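Local coordinates for putative rubredoxin reductase (Rhodopseudomonas palustris, PDB 3FG2), which probably uses its FAD to pass electrons from NADH to a ferredoxin that serves the cytochrome P450 CYP199A2, at residues G345-E349 and R350-A354; K385-T388 and P389-A393. One frame throughout, in Å; residues are numbered along the deposited sequence.

Contact 1: residues G345-E349 and R350-A354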
# COMPACT_ATOMS: atom_id res chain seq x y z
N GLY A 345 26.09 -6.14 7.22
CA GLY A 345 25.71 -6.08 8.62
C GLY A 345 25.56 -7.49 9.16
O GLY A 345 26.18 -8.42 8.65
N SER A 346 24.72 -7.66 10.17
CA SER A 346 24.52 -8.97 10.78
C SER A 346 23.08 -9.34 11.05
O SER A 346 22.35 -8.58 11.69
CB SER A 346 25.30 -9.06 12.09
OG SER A 346 24.88 -10.20 12.83
N VAL A 347 22.68 -10.51 10.57
CA VAL A 347 21.32 -10.99 10.77
C VAL A 347 21.15 -11.29 12.26
O VAL A 347 20.11 -10.97 12.85
CB VAL A 347 21.06 -12.28 9.97
CG1 VAL A 347 19.63 -12.74 10.17
CG2 VAL A 347 21.33 -12.02 8.50
N ALA A 348 22.18 -11.89 12.86
CA ALA A 348 22.15 -12.23 14.28
C ALA A 348 21.96 -10.99 15.14
O ALA A 348 21.22 -11.01 16.12
CB ALA A 348 23.44 -12.95 14.67
N GLU A 349 22.64 -9.90 14.76
CA GLU A 349 22.55 -8.65 15.49
C GLU A 349 21.24 -7.91 15.22
O GLU A 349 20.99 -6.85 15.79
CB GLU A 349 23.73 -7.75 15.13
CG GLU A 349 25.08 -8.34 15.47
CD GLU A 349 25.19 -8.72 16.93
OE1 GLU A 349 25.09 -7.81 17.79
OE2 GLU A 349 25.35 -9.92 17.23
N ARG A 350 20.42 -8.47 14.34
CA ARG A 350 19.14 -7.85 13.99
C ARG A 350 19.26 -6.48 13.35
O ARG A 350 18.42 -5.61 13.55
CB ARG A 350 18.24 -7.74 15.23
CG ARG A 350 17.84 -9.06 15.84
CD ARG A 350 16.71 -8.84 16.82
NE ARG A 350 16.75 -9.78 17.93
CZ ARG A 350 17.73 -9.85 18.83
NH1 ARG A 350 18.76 -9.02 18.76
NH2 ARG A 350 17.66 -10.74 19.82
N SER A 351 20.34 -6.28 12.60
CA SER A 351 20.56 -5.03 11.89
C SER A 351 21.43 -5.38 10.70
O SER A 351 22.62 -5.67 10.84
CB SER A 351 21.28 -4.00 12.76
OG SER A 351 21.48 -2.81 12.02
N PHE A 352 20.82 -5.37 9.52
CA PHE A 352 21.54 -5.71 8.32
C PHE A 352 20.72 -5.29 7.11
O PHE A 352 19.57 -4.87 7.25
CB PHE A 352 21.75 -7.23 8.27
CG PHE A 352 20.49 -8.00 8.01
CD1 PHE A 352 20.06 -8.24 6.70
CD2 PHE A 352 19.68 -8.41 9.06
CE1 PHE A 352 18.86 -8.89 6.46
CE2 PHE A 352 18.47 -9.05 8.83
CZ PHE A 352 18.05 -9.29 7.52
N SER A 353 21.32 -5.42 5.94
CA SER A 353 20.64 -5.07 4.70
C SER A 353 20.95 -6.11 3.63
O SER A 353 22.01 -6.74 3.64
CB SER A 353 21.09 -3.68 4.22
OG SER A 353 20.74 -2.66 5.14
N ALA A 354 20.00 -6.29 2.72
CA ALA A 354 20.21 -7.22 1.63
C ALA A 354 20.37 -6.35 0.39
O ALA A 354 19.42 -5.70 -0.06
CB ALA A 354 19.00 -8.13 1.48

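Contact 2: residues K385-T388 and P389-A393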
# COMPACT_ATOMS: atom_id res chain seq x y z
N LYS A 385 23.36 5.02 -9.95
CA LYS A 385 24.73 4.65 -9.63
C LYS A 385 24.71 3.33 -8.88
O LYS A 385 23.66 2.90 -8.41
CB LYS A 385 25.41 5.71 -8.76
CG LYS A 385 25.42 7.10 -9.39
CD LYS A 385 26.60 7.96 -8.89
CE LYS A 385 26.63 8.11 -7.38
NZ LYS A 385 27.72 9.03 -6.94
N SER A 386 25.86 2.70 -8.74
CA SER A 386 25.89 1.42 -8.06
C SER A 386 27.10 1.24 -7.18
O SER A 386 27.99 2.09 -7.14
CB SER A 386 25.85 0.30 -9.10
OG SER A 386 25.71 -0.98 -8.51
N VAL A 387 27.12 0.13 -6.45
CA VAL A 387 28.22 -0.23 -5.58
C VAL A 387 28.38 -1.71 -5.82
O VAL A 387 27.39 -2.42 -5.96
CB VAL A 387 27.90 0.06 -4.10
CG1 VAL A 387 28.69 -0.86 -3.20
CG2 VAL A 387 28.27 1.51 -3.77
N THR A 388 29.62 -2.19 -5.87
CA THR A 388 29.83 -3.61 -6.13
C THR A 388 29.40 -4.47 -4.95
O THR A 388 29.35 -3.99 -3.82
CB THR A 388 31.31 -3.92 -6.44
OG1 THR A 388 32.07 -3.92 -5.22
CG2 THR A 388 31.88 -2.87 -7.41
N PRO A 389 29.09 -5.75 -5.21
CA PRO A 389 28.66 -6.71 -4.18
C PRO A 389 29.76 -6.84 -3.13
O PRO A 389 29.49 -7.06 -1.95
CB PRO A 389 28.47 -8.00 -4.97
CG PRO A 389 28.07 -7.52 -6.33
CD PRO A 389 29.01 -6.36 -6.55
N GLU A 390 31.00 -6.72 -3.60
CA GLU A 390 32.16 -6.82 -2.73
C GLU A 390 32.18 -5.64 -1.76
O GLU A 390 32.43 -5.80 -0.57
CB GLU A 390 33.45 -6.83 -3.57
CG GLU A 390 33.61 -8.02 -4.53
CD GLU A 390 32.62 -8.00 -5.70
OE1 GLU A 390 32.50 -6.96 -6.38
OE2 GLU A 390 31.99 -9.06 -5.96
N GLN A 391 31.89 -4.46 -2.28
CA GLN A 391 31.87 -3.26 -1.46
C GLN A 391 30.71 -3.25 -0.46
O GLN A 391 30.85 -2.82 0.68
CB GLN A 391 31.79 -2.03 -2.36
CG GLN A 391 33.01 -1.83 -3.23
CD GLN A 391 32.84 -0.72 -4.24
OE1 GLN A 391 33.83 -0.16 -4.72
NE2 GLN A 391 31.60 -0.40 -4.58
N ALA A 392 29.55 -3.73 -0.91
CA ALA A 392 28.36 -3.78 -0.07
C ALA A 392 28.57 -4.59 1.19
O ALA A 392 28.09 -4.23 2.26
CB ALA A 392 27.19 -4.35 -0.87
N ALA A 393 29.30 -5.70 1.06
CA ALA A 393 29.54 -6.57 2.20
C ALA A 393 30.63 -6.05 3.12
O ALA A 393 30.67 -6.41 4.29
CB ALA A 393 29.90 -7.96 1.71

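Contact 1: residues G345-E349 and R350-A354
Ser346 and Ser351 exchange two backbone hydrogen bonds: Ser346 N gives to Ser351 O at 3.0 Å, and Ser351 N returns one to Ser346 O at 3.2 Å. Beyond this antiparallel pair, Arg350 N donates to Val347 O at 2.9 Å, closing a type I turn over Val347-Arg350; the donor stands well above the carbonyl plane. Arg350, at phi 62° and psi 32°, shares the place opposite Ser346 with Ser351, which makes a G1 beta bulge. Inside the loop, Ser346 OG accepts from Glu349 N at 3.0 Å, an ST motif, whereas Ser351 OG turns to Asn369 O. Packing falls to Val347 and Phe352: CG2 of the valine sits over the ring centre, 4.0 Å from the Phe352 centroid, a CH-pi contact. Phe352 chi1 of 71° holds CG between its own N and carbonyl carbon, bringing CD2 to 3.5 Å from Val347 CA. With an alanine here, Val347 CG2 would probably lose the face it rests on and Tyr189 of helix 184-196 its edge-to-face partner. The chemistry is that of a bulged hairpin between strands 340-344 and 351-358, its turn fixed by main-chain bonds and one serine hydroxyl, its flank by an aromatic face.

Contact 2: residues K385-T388 and P389-A393
Thr388 supplies the hydrogen bonds that start helix 389-393. Its OG1 accepts from Gln391 N at 3.0 Å with an N-H...O angle of 155°, the capping bond of an N-cap residue. Its carbonyl serves the next amide along: Ala392 N gives to Thr388 O at 2.9 Å, nearly in line with the C=O bond, as the first i to i+4 bond of the helix. Thr388 OG1 also donates weakly to Glu390 OE1, 3.3 Å away; the glutamate chain, bent at chi2 (69°), brings its carboxylate back toward the cap. The torsion of Thr388 accounts for this double use, since chi1 of 77° sets OG1 between the backbone N and the carbonyl carbon, facing the first turn.

Val387 and Gln391 pack beside the cap. Gln391 lays its aliphatic part across the threonine, with CG 3.0 Å from Thr388 OG1, while its CB lies 3.4 Å from Val387 CG1. Val387 CG1 also comes within 3.8 Å of Ala392 N, and lies 4.5 Å from Ala392 CB, a loose apolar contact. Pro389 occupies the first helical position, where its lack of an N-H costs no helix bond.

Outside partners seat the turn on the fold. Pro389 and Ala392 both rest on Val342 and Tyr357 of the antiparallel sheet, Tyr357 OH bonds to Val387 O, and Val387 packs on Phe376 and Ile380 of helix 371-380.

Chemically, at the helix N-terminus one hydroxyl satisfies an amide that precedes the regular helical bonding and, through a weak bond, may also take part in placing a carboxylate whose negative charge would be expected to interact favourably with the helix dipole.

Overall arrangement
Contacts 1 and 2 both belong to the reductase C-terminal region, with centres about 16 Å apart; their nearest atoms are about 5 Å apart, so they do not touch. The antiparallel sheet connects them. Contact 1 joins its edge strand 340-344 to strand 351-358, and the helix begun in contact 2 packs on the same two strands, through Val342, Phe355 and Tyr357. A further link is Arg344, which pairs by backbone with Ser353 and offers NE to Ala392 O in a weak hydrogen bond. The centres of contacts 1 and 2 lie about 25 and 29 Å from the centre of the chain, on the same side of it, and both are away from the FAD site.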